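Local structure of TarM (Staphylococcus aureus subsp. aureus 21178, 4X7R) at residues Phe70-Lys74 / Glu171-Ile177; Lys162-Gln166 / Ser178-Ala183; Leu96-Ile100 / Tyr111-Thr115. The protein is a glycosyltransferase of the GT-B fold, with two Rossmann-like domains and a long antiparallel beta-sheet inserted in the N-terminal one. The protein carries 1 engineered substitution. One frame throughout, in Å; residues are numbered along the deposited sequence.

How the interactions relate
Following the chain from the N terminus, helix 69-78, just after strand 66-68 of the parallel sheet, supplies the first half of interaction 1; the other half arrives almost a hundred residues later and ties the helix to the ten-stranded antiparallel sheet. The loop closed there is about half strand, and interaction 3 is nested inside it, closing a short hairpin loop between strands 99-103 and 108-113 at one margin of that sheet. Interaction 2 closes a similarly short hairpin, strands 163-169 and 175-182, and crosses interaction 1, since their segments alternate. Both use strand 175-182, and they touch where Phe70 CZ lies 3.5 Å from Arg179 NH1. Interaction 3 stays apart, its centre about 31 Å from that of interaction 1.

Interaction 1: residues Phe70-Lys74 / Glu171-Ile177; sequences FEYFK and EKGYPYI
Tyr176 lays its ring over the backbone of Lys74, with Lys74 CA 3.9 Å from the ring centroid and only 13° off the ring normal, a CH-pi contact. A chi1 of 64° sets the ring between the backbone N and carbonyl carbon of its own residue, which lays it against the helix backbone at Lys74. Lys74 CB packs on the same ring, 3.7 Å from Tyr176 CZ, and the rest of the lysine runs out fully extended past the hydroxyl. Its far end reaches Glu171, whose chain bends at chi2; Lys74 NZ and Glu171 OE2 form a long salt bridge at 3.7 Å, while the other carboxylate oxygen pairs with Lys150. Next along the strand, Ile177 brings CD1 up to two phenylalanines, both crossed at about a right angle. It meets Phe70 at the ring edge, Phe70 CD1 to Ile177 CD1 3.7 Å, and approaches Phe73 CD2 obliquely at 4.1 Å. Helix 69-78 thus lies against strand 175-182, the axes of the two short segments 8.7 Å apart at 138°. Phe168 of strand 163-169 packs edge-to-face with Phe70, and Phe73 also reaches Val193 of strand 187-193 and Leu206 and Tyr209 of helix 203-214.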
ATOM      1  N   PHE A  70      11.842 -13.195   1.039  1.00 36.19           N
ATOM      2  CA  PHE A  70      13.201 -13.044   1.579  1.00 36.77           C
ATOM      3  C   PHE A  70      13.278 -13.541   3.000  1.00 39.36           C
ATOM      4  O   PHE A  70      14.224 -14.255   3.323  1.00 38.85           O
ATOM      5  CB  PHE A  70      13.745 -11.615   1.419  1.00 39.05           C
ATOM      6  CG  PHE A  70      13.802 -11.242  -0.041  1.00 41.98           C
ATOM      7  CD1 PHE A  70      14.699 -11.873  -0.904  1.00 46.98           C
ATOM      8  CD2 PHE A  70      12.862 -10.370  -0.588  1.00 44.35           C
ATOM      9  CE1 PHE A  70      14.692 -11.591  -2.275  1.00 49.31           C
ATOM     10  CE2 PHE A  70      12.868 -10.072  -1.957  1.00 47.62           C
ATOM     11  CZ  PHE A  70      13.786 -10.672  -2.790  1.00 46.32           C
ATOM     12  N   GLU A  71      12.238 -13.262   3.819  1.00 35.26           N
ATOM     13  CA  GLU A  71      12.167 -13.721   5.222  1.00 36.80           C
ATOM     14  C   GLU A  71      12.176 -15.233   5.344  1.00 38.66           C
ATOM     15  O   GLU A  71      12.798 -15.752   6.254  1.00 38.51           O
ATOM     16  CB  GLU A  71      10.928 -13.145   5.944  1.00 38.45           C
ATOM     17  CG  GLU A  71      11.021 -11.646   6.168  1.00 50.67           C
ATOM     18  CD  GLU A  71      12.055 -11.174   7.174  1.00 71.12           C
ATOM     19  OE1 GLU A  71      12.251 -11.864   8.201  1.00 77.87           O
ATOM     20  OE2 GLU A  71      12.654 -10.098   6.944  1.00 64.71           O
ATOM     21  N   TYR A  72      11.489 -15.931   4.433  1.00 35.96           N
ATOM     22  CA  TYR A  72      11.422 -17.391   4.398  1.00 37.98           C
ATOM     23  C   TYR A  72      12.834 -17.995   4.221  1.00 40.76           C
ATOM     24  O   TYR A  72      13.206 -18.898   4.967  1.00 39.31           O
ATOM     25  CB  TYR A  72      10.494 -17.821   3.253  1.00 40.61           C
ATOM     26  CG  TYR A  72      10.526 -19.298   2.921  1.00 45.22           C
ATOM     27  CD1 TYR A  72       9.866 -20.229   3.725  1.00 50.72           C
ATOM     28  CD2 TYR A  72      11.171 -19.762   1.780  1.00 44.88           C
ATOM     29  CE1 TYR A  72       9.909 -21.595   3.433  1.00 54.38           C
ATOM     30  CE2 TYR A  72      11.195 -21.118   1.462  1.00 46.40           C
ATOM     31  CZ  TYR A  72      10.558 -22.033   2.288  1.00 60.82           C
ATOM     32  OH  TYR A  72      10.573 -23.370   1.974  1.00 65.62           O
ATOM     33  N   PHE A  73      13.617 -17.502   3.226  1.00 36.55           N
ATOM     34  CA  PHE A  73      14.959 -18.045   3.007  1.00 36.76           C
ATOM     35  C   PHE A  73      15.943 -17.551   4.058  1.00 39.69           C
ATOM     36  O   PHE A  73      16.887 -18.263   4.379  1.00 38.14           O
ATOM     37  CB  PHE A  73      15.457 -17.715   1.590  1.00 38.86           C
ATOM     38  CG  PHE A  73      14.637 -18.364   0.503  1.00 40.24           C
ATOM     39  CD1 PHE A  73      14.680 -19.742   0.307  1.00 43.26           C
ATOM     40  CD2 PHE A  73      13.794 -17.607  -0.297  1.00 41.15           C
ATOM     41  CE1 PHE A  73      13.940 -20.340  -0.713  1.00 43.84           C
ATOM     42  CE2 PHE A  73      13.038 -18.207  -1.303  1.00 43.73           C
ATOM     43  CZ  PHE A  73      13.119 -19.569  -1.505  1.00 42.01           C
ATOM     44  N   LYS A  74      15.718 -16.327   4.599  1.00 36.15           N
ATOM     45  CA  LYS A  74      16.554 -15.749   5.651  1.00 36.71           C
ATOM     46  C   LYS A  74      16.435 -16.600   6.920  1.00 42.45           C
ATOM     47  O   LYS A  74      17.444 -16.884   7.551  1.00 43.87           O
ATOM     48  CB  LYS A  74      16.136 -14.295   5.917  1.00 37.04           C
ATOM     49  CG  LYS A  74      16.948 -13.552   6.977  1.00 43.02           C
ATOM     50  CD  LYS A  74      16.510 -12.103   6.974  1.00 43.98           C
ATOM     51  CE  LYS A  74      17.208 -11.278   8.013  1.00 61.23           C
ATOM     52  NZ  LYS A  74      17.165  -9.837   7.658  1.00 74.78           N
ATOM     53  N   GLU A 171      20.521 -12.982   9.767  1.00 38.00           N
ATOM     54  CA  GLU A 171      20.675 -12.384  11.105  1.00 41.13           C
ATOM     55  C   GLU A 171      22.052 -12.584  11.732  1.00 45.77           C
ATOM     56  O   GLU A 171      22.444 -11.780  12.591  1.00 45.91           O
ATOM     57  CB  GLU A 171      19.571 -12.846  12.079  1.00 43.60           C
ATOM     58  CG  GLU A 171      18.176 -12.377  11.683  1.00 63.95           C
ATOM     59  CD  GLU A 171      17.815 -10.907  11.862  1.00 99.22           C
ATOM     60  OE1 GLU A 171      18.540 -10.171  12.574  1.00 98.46           O
ATOM     61  OE2 GLU A 171      16.773 -10.500  11.300  1.00 99.49           O
ATOM     62  N   LYS A 172      22.816 -13.594  11.248  1.00 41.58           N
ATOM     63  CA  LYS A 172      24.171 -13.875  11.727  1.00 41.62           C
ATOM     64  C   LYS A 172      25.274 -13.347  10.786  1.00 45.37           C
ATOM     65  O   LYS A 172      26.458 -13.510  11.073  1.00 44.81           O
ATOM     66  CB  LYS A 172      24.341 -15.364  12.077  1.00 43.76           C
ATOM     67  CG  LYS A 172      23.372 -15.816  13.166  1.00 49.75           C
ATOM     68  CD  LYS A 172      23.668 -17.196  13.730  1.00 54.54           C
ATOM     69  CE  LYS A 172      22.598 -17.600  14.732  1.00 65.12           C
ATOM     70  NZ  LYS A 172      21.352 -18.050  14.078  1.00 60.90           N
ATOM     71  N   GLY A 173      24.876 -12.700   9.682  1.00 40.92           N
ATOM     72  CA  GLY A 173      25.822 -12.117   8.738  1.00 38.66           C
ATOM     73  C   GLY A 173      26.279 -13.043   7.632  1.00 41.71           C
ATOM     74  O   GLY A 173      27.304 -12.774   6.996  1.00 40.17           O
ATOM     75  N   TYR A 174      25.526 -14.123   7.371  1.00 37.90           N
ATOM     76  CA  TYR A 174      25.865 -15.065   6.296  1.00 37.28           C
ATOM     77  C   TYR A 174      25.037 -14.787   5.029  1.00 37.58           C
ATOM     78  O   TYR A 174      23.830 -14.561   5.136  1.00 37.02           O
ATOM     79  CB  TYR A 174      25.643 -16.522   6.756  1.00 39.45           C
ATOM     80  CG  TYR A 174      26.553 -16.943   7.889  1.00 42.90           C
ATOM     81  CD1 TYR A 174      27.827 -17.450   7.640  1.00 44.81           C
ATOM     82  CD2 TYR A 174      26.151 -16.813   9.210  1.00 44.35           C
ATOM     83  CE1 TYR A 174      28.667 -17.840   8.684  1.00 46.76           C
ATOM     84  CE2 TYR A 174      26.995 -17.157  10.257  1.00 46.64           C
ATOM     85  CZ  TYR A 174      28.239 -17.698   9.994  1.00 54.73           C
ATOM     86  OH  TYR A 174      29.023 -18.070  11.059  1.00 61.26           O
ATOM     87  N   PRO A 175      25.623 -14.883   3.826  1.00 32.74           N
ATOM     88  CA  PRO A 175      24.814 -14.674   2.596  1.00 31.55           C
ATOM     89  C   PRO A 175      23.861 -15.828   2.347  1.00 36.93           C
ATOM     90  O   PRO A 175      24.255 -16.978   2.548  1.00 36.78           O
ATOM     91  CB  PRO A 175      25.855 -14.594   1.472  1.00 32.89           C
ATOM     92  CG  PRO A 175      27.079 -15.285   2.038  1.00 39.14           C
ATOM     93  CD  PRO A 175      27.047 -15.158   3.521  1.00 34.86           C
ATOM     94  N   TYR A 176      22.604 -15.526   1.915  1.00 33.54           N
ATOM     95  CA  TYR A 176      21.586 -16.557   1.683  1.00 32.60           C
ATOM     96  C   TYR A 176      20.980 -16.509   0.293  1.00 34.02           C
ATOM     97  O   TYR A 176      20.438 -17.513  -0.176  1.00 33.12           O
ATOM     98  CB  TYR A 176      20.512 -16.603   2.820  1.00 32.86           C
ATOM     99  CG  TYR A 176      19.671 -15.347   2.955  1.00 33.94           C
ATOM    100  CD1 TYR A 176      20.135 -14.246   3.672  1.00 35.72           C
ATOM    101  CD2 TYR A 176      18.437 -15.236   2.318  1.00 33.35           C
ATOM    102  CE1 TYR A 176      19.369 -13.091   3.801  1.00 34.12           C
ATOM    103  CE2 TYR A 176      17.668 -14.074   2.426  1.00 33.80           C
ATOM    104  CZ  TYR A 176      18.151 -12.996   3.150  1.00 39.89           C
ATOM    105  OH  TYR A 176      17.412 -11.849   3.294  1.00 40.00           O
ATOM    106  N   ILE A 177      21.081 -15.337  -0.364  1.00 31.77           N
ATOM    107  CA  ILE A 177      20.619 -15.052  -1.722  1.00 31.73           C
ATOM    108  C   ILE A 177      21.631 -14.090  -2.359  1.00 35.70           C
ATOM    109  O   ILE A 177      22.049 -13.128  -1.705  1.00 36.19           O
ATOM    110  CB  ILE A 177      19.166 -14.439  -1.771  1.00 34.79           C
ATOM    111  CG1 ILE A 177      18.102 -15.465  -1.407  1.00 36.20           C
ATOM    112  CG2 ILE A 177      18.847 -13.838  -3.164  1.00 33.97           C
ATOM    113  CD1 ILE A 177      16.711 -14.925  -1.335  1.00 39.35           C
TER

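Interaction 2: residues Lys162-Gln166 / Ser178-Ala183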
ATOM      1  N   LYS A 162      25.919   2.184 -11.191  1.00 55.83           N
ATOM      2  CA  LYS A 162      24.567   1.622 -11.073  1.00 53.34           C
ATOM      3  C   LYS A 162      24.678   0.197 -10.502  1.00 52.75           C
ATOM      4  O   LYS A 162      25.683  -0.481 -10.742  1.00 50.92           O
ATOM      5  CB  LYS A 162      23.843   1.602 -12.429  1.00 56.52           C
ATOM      6  CG  LYS A 162      23.475   2.986 -13.001  1.00 67.37           C
ATOM      7  CD  LYS A 162      22.049   3.399 -12.672  1.00 80.85           C
ATOM      8  CE  LYS A 162      21.634   4.673 -13.373  1.00 96.87           C
ATOM      9  NZ  LYS A 162      21.182   4.418 -14.769  1.00106.06           N
ATOM     10  N   VAL A 163      23.654  -0.245  -9.741  1.00 47.94           N
ATOM     11  CA  VAL A 163      23.610  -1.580  -9.100  1.00 45.82           C
ATOM     12  C   VAL A 163      23.512  -2.693 -10.149  1.00 49.06           C
ATOM     13  O   VAL A 163      22.547  -2.740 -10.907  1.00 49.84           O
ATOM     14  CB  VAL A 163      22.512  -1.698  -7.997  1.00 47.63           C
ATOM     15  CG1 VAL A 163      22.508  -3.095  -7.339  1.00 45.45           C
ATOM     16  CG2 VAL A 163      22.686  -0.620  -6.933  1.00 47.71           C
ATOM     17  N   CYS A 164      24.510  -3.585 -10.187  1.00 45.07           N
ATOM     18  CA  CYS A 164      24.501  -4.719 -11.110  1.00 44.24           C
ATOM     19  C   CYS A 164      24.414  -6.075 -10.384  1.00 46.08           C
ATOM     20  O   CYS A 164      24.141  -7.092 -11.019  1.00 46.01           O
ATOM     21  CB  CYS A 164      25.693  -4.666 -12.065  1.00 45.29           C
ATOM     22  SG  CYS A 164      27.313  -4.725 -11.246  1.00 49.31           S
ATOM     23  N   TYR A 165      24.600  -6.088  -9.054  1.00 41.52           N
ATOM     24  CA  TYR A 165      24.600  -7.308  -8.259  1.00 38.47           C
ATOM     25  C   TYR A 165      24.237  -7.028  -6.808  1.00 38.42           C
ATOM     26  O   TYR A 165      24.661  -6.015  -6.264  1.00 37.48           O
ATOM     27  CB  TYR A 165      26.025  -7.930  -8.349  1.00 39.51           C
ATOM     28  CG  TYR A 165      26.096  -9.403  -8.030  1.00 41.78           C
ATOM     29  CD1 TYR A 165      25.625 -10.354  -8.929  1.00 42.98           C
ATOM     30  CD2 TYR A 165      26.664  -9.854  -6.839  1.00 42.78           C
ATOM     31  CE1 TYR A 165      25.683 -11.718  -8.636  1.00 42.81           C
ATOM     32  CE2 TYR A 165      26.723 -11.217  -6.534  1.00 42.86           C
ATOM     33  CZ  TYR A 165      26.257 -12.142  -7.449  1.00 44.76           C
ATOM     34  OH  TYR A 165      26.407 -13.474  -7.192  1.00 47.72           O
ATOM     35  N   GLN A 166      23.464  -7.932  -6.176  1.00 33.24           N
ATOM     36  CA  GLN A 166      23.107  -7.837  -4.761  1.00 32.79           C
ATOM     37  C   GLN A 166      23.281  -9.155  -4.075  1.00 35.74           C
ATOM     38  O   GLN A 166      23.001 -10.211  -4.655  1.00 33.66           O
ATOM     39  CB  GLN A 166      21.644  -7.396  -4.507  1.00 33.71           C
ATOM     40  CG  GLN A 166      21.286  -6.095  -5.170  1.00 44.05           C
ATOM     41  CD  GLN A 166      19.853  -5.807  -4.902  1.00 53.68           C
ATOM     42  OE1 GLN A 166      18.971  -6.657  -5.102  1.00 34.69           O
ATOM     43  NE2 GLN A 166      19.602  -4.599  -4.437  1.00 50.67           N
ATOM     44  N   SER A 178      22.007 -14.350  -3.637  1.00 30.76           N
ATOM     45  CA  SER A 178      22.861 -13.503  -4.474  1.00 31.01           C
ATOM     46  C   SER A 178      22.121 -13.395  -5.800  1.00 33.76           C
ATOM     47  O   SER A 178      21.465 -14.358  -6.197  1.00 32.74           O
ATOM     48  CB  SER A 178      24.251 -14.105  -4.689  1.00 33.81           C
ATOM     49  OG  SER A 178      24.162 -15.329  -5.390  1.00 42.91           O
ATOM     50  N   ARG A 179      22.138 -12.227  -6.432  1.00 31.99           N
ATOM     51  CA  ARG A 179      21.377 -12.049  -7.674  1.00 32.99           C
ATOM     52  C   ARG A 179      21.918 -10.962  -8.561  1.00 38.22           C
ATOM     53  O   ARG A 179      22.453  -9.952  -8.067  1.00 37.73           O
ATOM     54  CB  ARG A 179      19.881 -11.791  -7.386  1.00 30.99           C
ATOM     55  CG  ARG A 179      19.585 -10.430  -6.773  1.00 34.92           C
ATOM     56  CD  ARG A 179      18.260 -10.470  -6.047  1.00 39.80           C
ATOM     57  NE  ARG A 179      17.829  -9.119  -5.704  1.00 40.79           N
ATOM     58  CZ  ARG A 179      16.573  -8.778  -5.480  1.00 41.54           C
ATOM     59  NH1 ARG A 179      15.614  -9.688  -5.547  1.00 38.57           N
ATOM     60  NH2 ARG A 179      16.265  -7.528  -5.181  1.00 31.10           N
ATOM     61  N   ASN A 180      21.748 -11.162  -9.878  1.00 35.12           N
ATOM     62  CA  ASN A 180      22.195 -10.192 -10.871  1.00 37.83           C
ATOM     63  C   ASN A 180      21.134  -9.157 -11.033  1.00 41.64           C
ATOM     64  O   ASN A 180      19.953  -9.488 -10.940  1.00 39.47           O
ATOM     65  CB  ASN A 180      22.486 -10.855 -12.218  1.00 44.39           C
ATOM     66  CG  ASN A 180      23.679 -11.758 -12.165  1.00 56.68           C
ATOM     67  OD1 ASN A 180      23.552 -12.955 -12.045  1.00 60.88           O
ATOM     68  ND2 ASN A 180      24.863 -11.197 -12.182  1.00 59.15           N
ATOM     69  N   ILE A 181      21.541  -7.910 -11.252  1.00 41.43           N
ATOM     70  CA  ILE A 181      20.609  -6.795 -11.457  1.00 42.69           C
ATOM     71  C   ILE A 181      20.953  -6.156 -12.791  1.00 47.90           C
ATOM     72  O   ILE A 181      22.100  -5.796 -13.002  1.00 46.16           O
ATOM     73  CB  ILE A 181      20.613  -5.742 -10.284  1.00 44.99           C
ATOM     74  CG1 ILE A 181      20.308  -6.368  -8.903  1.00 41.82           C
ATOM     75  CG2 ILE A 181      19.709  -4.514 -10.592  1.00 45.93           C
ATOM     76  CD1 ILE A 181      18.923  -6.887  -8.722  1.00 40.85           C
ATOM     77  N   ASN A 182      19.972  -6.065 -13.696  1.00 47.65           N
ATOM     78  CA  ASN A 182      20.142  -5.441 -15.011  1.00 49.76           C
ATOM     79  C   ASN A 182      20.159  -3.937 -14.725  1.00 55.51           C
ATOM     80  O   ASN A 182      19.119  -3.370 -14.414  1.00 56.15           O
ATOM     81  CB  ASN A 182      18.948  -5.838 -15.918  1.00 52.47           C
ATOM     82  CG  ASN A 182      18.919  -5.240 -17.308  1.00 66.81           C
ATOM     83  OD1 ASN A 182      19.755  -4.432 -17.707  1.00 55.98           O
ATOM     84  ND2 ASN A 182      17.922  -5.627 -18.075  1.00 64.35           N
ATOM     85  N   ALA A 183      21.335  -3.332 -14.722  1.00 54.97           N
ATOM     86  CA  ALA A 183      21.547  -1.911 -14.421  1.00 58.16           C
ATOM     87  C   ALA A 183      20.769  -0.916 -15.317  1.00 66.44           C
ATOM     88  O   ALA A 183      20.484   0.201 -14.872  1.00 67.44           O
ATOM     89  CB  ALA A 183      23.034  -1.593 -14.438  1.00 59.89           C
TER
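Lys162 starts the contact by resting its CB against the methyl of Ala183, 3.9 Å from Ala183 CB. At Val163 the carbonyl oxygen faces the branched side of Ile181, lying 3.4 Å from Ile181 CG2. Cys164 O then takes a hydrogen bond from Ile181 N at 2.7 Å, the donor standing well above the carbonyl plane. Tyr165 pairs with Asn180 as a non-hydrogen-bonded pair. With CG anti to its backbone N (chi1 -159°) the ring runs along the partner strand, presenting its edge to Asn180 ND2, 3.4 Å from Tyr165 CD1, and its hydroxyl to Ser178 CB. Gln166 and Arg179 form the hydrogen-bonded pair, their backbone amides and carbonyls bonded both ways. Their side chains run alongside each other in the same direction, amide and guanidinium planes only 8° apart, so Arg179 NE and Arg179 NH2 both grip Gln166 OE1 at 2.8 Å from within the carbonyl plane. This double grip holds the two flat groups coplanar, while Ile181 CD1 comes within 3.6 Å of Gln166 OE1. On its other side strand 163-169 carries a classic beta bulge, Cys164 and Tyr165 both facing Thr156 of strand 150-157; the contact itself is one antiparallel hairpin of the large meandering sheet.

Interaction 3: residues Leu96-Ile100 / Tyr111-Thr115; sequences LKNTI and YFDIT
Ile100, Tyr111 and Ile114 bury most of the surface here. Ile100 and Ile114 cross at about a right angle, Ile100 CG1 meeting Ile114 CG1 at 3.8 Å, while Ile114 CD1 reaches over to the Thr99 carbonyl, 3.6 Å from Thr99 O. In the backbone, Ile100 is bonded both ways to Phe112: Ile100 N gives to Phe112 O at 2.7 Å, and Phe112 N returns a bond to Ile100 O. The two strands, 99-103 and 108-113, make a beta hairpin at one margin of the antiparallel meander, with Thr99 and Asp113 as the adjoining non-hydrogen-bonded pair. Tyr111 takes the other flank. Leu96 CD2 sits over one face of its ring in a CH-pi contact, 4.1 Å from the centroid and 27° off the normal, and Ile123 of strand 119-126 also packs on this tyrosine. Thr99 OG1 approaches the ring edge, 3.6 Å from Tyr111 CD2; a chi1 of 60° turns that hydroxyl back to donate to Leu96 O at 2.7 Å, which ties the turn before the strand to its first residue. Past the pairing, Asp113 OD2 accepts from Thr115 N in an Asx turn and, through its syn lone pair, from Thr115 OG1, with Thr116 N as a further donor.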
ATOM      1  N   LEU A  96      39.813  -1.085   6.101  1.00 64.41           N
ATOM      2  CA  LEU A  96      39.849   0.261   6.670  1.00 65.78           C
ATOM      3  C   LEU A  96      41.085   0.453   7.565  1.00 73.33           C
ATOM      4  O   LEU A  96      41.324   1.559   8.049  1.00 74.28           O
ATOM      5  CB  LEU A  96      38.554   0.563   7.439  1.00 65.30           C
ATOM      6  CG  LEU A  96      37.273   0.657   6.600  1.00 67.99           C
ATOM      7  CD1 LEU A  96      36.045   0.511   7.472  1.00 67.85           C
ATOM      8  CD2 LEU A  96      37.220   1.947   5.811  1.00 69.05           C
ATOM      9  N   LYS A  97      41.866  -0.626   7.777  1.00 71.24           N
ATOM     10  CA  LYS A  97      43.092  -0.583   8.571  1.00 73.40           C
ATOM     11  C   LYS A  97      44.165   0.124   7.742  1.00 78.92           C
ATOM     12  O   LYS A  97      44.248  -0.079   6.523  1.00 77.73           O
ATOM     13  CB  LYS A  97      43.543  -1.998   8.975  1.00 75.90           C
ATOM     14  CG  LYS A  97      44.431  -2.027  10.212  1.00 99.10           C
ATOM     15  CD  LYS A  97      45.049  -3.404  10.441  1.00110.12           C
ATOM     16  CE  LYS A  97      46.201  -3.349  11.414  1.00120.01           C
ATOM     17  NZ  LYS A  97      46.767  -4.698  11.674  1.00127.34           N
ATOM     18  N   ASN A  98      44.958   0.973   8.403  1.00 77.54           N
ATOM     19  CA  ASN A  98      46.019   1.768   7.785  1.00 79.06           C
ATOM     20  C   ASN A  98      45.480   2.781   6.748  1.00 81.39           C
ATOM     21  O   ASN A  98      45.969   2.863   5.616  1.00 81.70           O
ATOM     22  CB  ASN A  98      47.191   0.896   7.274  1.00 84.36           C
ATOM     23  CG  ASN A  98      47.968   0.191   8.372  1.00124.88           C
ATOM     24  OD1 ASN A  98      48.221   0.739   9.457  1.00124.65           O
ATOM     25  ND2 ASN A  98      48.405  -1.035   8.100  1.00118.00           N
ATOM     26  N   THR A  99      44.453   3.543   7.164  1.00 75.34           N
ATOM     27  CA  THR A  99      43.820   4.610   6.392  1.00 74.23           C
ATOM     28  C   THR A  99      43.860   5.925   7.186  1.00 78.37           C
ATOM     29  O   THR A  99      44.179   5.927   8.379  1.00 79.42           O
ATOM     30  CB  THR A  99      42.353   4.270   6.008  1.00 77.02           C
ATOM     31  OG1 THR A  99      41.573   4.054   7.186  1.00 76.05           O
ATOM     32  CG2 THR A  99      42.235   3.106   5.030  1.00 71.08           C
ATOM     33  N   ILE A 100      43.542   7.040   6.513  1.00 73.60           N
ATOM     34  CA  ILE A 100      43.433   8.362   7.124  1.00 74.13           C
ATOM     35  C   ILE A 100      41.939   8.676   7.093  1.00 76.00           C
ATOM     36  O   ILE A 100      41.341   8.674   6.018  1.00 74.41           O
ATOM     37  CB  ILE A 100      44.275   9.470   6.383  1.00 78.03           C
ATOM     38  CG1 ILE A 100      45.804   9.205   6.388  1.00 78.64           C
ATOM     39  CG2 ILE A 100      43.914  10.894   6.851  1.00 79.63           C
ATOM     40  CD1 ILE A 100      46.572   9.425   7.701  1.00 85.71           C
ATOM     41  N   TYR A 111      37.848   7.634   3.898  1.00 65.99           N
ATOM     42  CA  TYR A 111      39.066   6.901   4.248  1.00 65.76           C
ATOM     43  C   TYR A 111      40.010   6.807   3.072  1.00 69.24           C
ATOM     44  O   TYR A 111      39.584   6.455   1.978  1.00 67.81           O
ATOM     45  CB  TYR A 111      38.719   5.511   4.855  1.00 65.36           C
ATOM     46  CG  TYR A 111      37.841   5.626   6.084  1.00 66.12           C
ATOM     47  CD1 TYR A 111      36.465   5.804   5.967  1.00 66.38           C
ATOM     48  CD2 TYR A 111      38.397   5.673   7.360  1.00 67.97           C
ATOM     49  CE1 TYR A 111      35.666   6.025   7.083  1.00 66.98           C
ATOM     50  CE2 TYR A 111      37.599   5.857   8.489  1.00 68.98           C
ATOM     51  CZ  TYR A 111      36.234   6.028   8.344  1.00 76.17           C
ATOM     52  OH  TYR A 111      35.429   6.211   9.442  1.00 82.27           O
ATOM     53  N   PHE A 112      41.287   7.165   3.294  1.00 67.49           N
ATOM     54  CA  PHE A 112      42.340   7.207   2.277  1.00 67.84           C
ATOM     55  C   PHE A 112      43.511   6.333   2.717  1.00 74.75           C
ATOM     56  O   PHE A 112      43.942   6.460   3.859  1.00 75.13           O
ATOM     57  CB  PHE A 112      42.789   8.680   2.042  1.00 70.91           C
ATOM     58  CG  PHE A 112      41.706   9.547   1.433  1.00 71.95           C
ATOM     59  CD1 PHE A 112      40.677  10.065   2.219  1.00 74.29           C
ATOM     60  CD2 PHE A 112      41.699   9.830   0.072  1.00 74.09           C
ATOM     61  CE1 PHE A 112      39.643  10.819   1.647  1.00 74.96           C
ATOM     62  CE2 PHE A 112      40.663  10.591  -0.499  1.00 76.74           C
ATOM     63  CZ  PHE A 112      39.645  11.082   0.294  1.00 74.15           C
ATOM     64  N   ASP A 113      44.021   5.444   1.837  1.00 73.79           N
ATOM     65  CA  ASP A 113      45.153   4.582   2.202  1.00 75.66           C
ATOM     66  C   ASP A 113      46.440   5.366   2.352  1.00 83.81           C
ATOM     67  O   ASP A 113      46.762   6.187   1.499  1.00 85.04           O
ATOM     68  CB  ASP A 113      45.334   3.395   1.237  1.00 77.02           C
ATOM     69  CG  ASP A 113      46.452   2.437   1.635  1.00 94.05           C
ATOM     70  OD1 ASP A 113      46.236   1.619   2.558  1.00 95.54           O
ATOM     71  OD2 ASP A 113      47.556   2.534   1.053  1.00101.68           O
ATOM     72  N   ILE A 114      47.166   5.106   3.450  1.00 82.58           N
ATOM     73  CA  ILE A 114      48.431   5.735   3.814  1.00 85.57           C
ATOM     74  C   ILE A 114      49.531   5.560   2.743  1.00 94.40           C
ATOM     75  O   ILE A 114      50.317   6.485   2.541  1.00 95.35           O
ATOM     76  CB  ILE A 114      48.828   5.310   5.262  1.00 88.97           C
ATOM     77  CG1 ILE A 114      48.076   6.181   6.294  1.00 90.27           C
ATOM     78  CG2 ILE A 114      50.348   5.327   5.518  1.00 90.75           C
ATOM     79  CD1 ILE A 114      47.663   5.488   7.591  1.00 98.32           C
ATOM     80  N   THR A 115      49.547   4.410   2.026  1.00 93.40           N
ATOM     81  CA  THR A 115      50.546   4.136   0.982  1.00 94.93           C
ATOM     82  C   THR A 115      50.089   4.508  -0.437  1.00101.05           C
ATOM     83  O   THR A 115      50.776   5.299  -1.087  1.00102.88           O
ATOM     84  CB  THR A 115      51.152   2.719   1.094  1.00102.20           C
ATOM     85  OG1 THR A 115      50.118   1.739   0.970  1.00101.70           O
ATOM     86  CG2 THR A 115      51.946   2.512   2.383  1.00 99.38           C
TER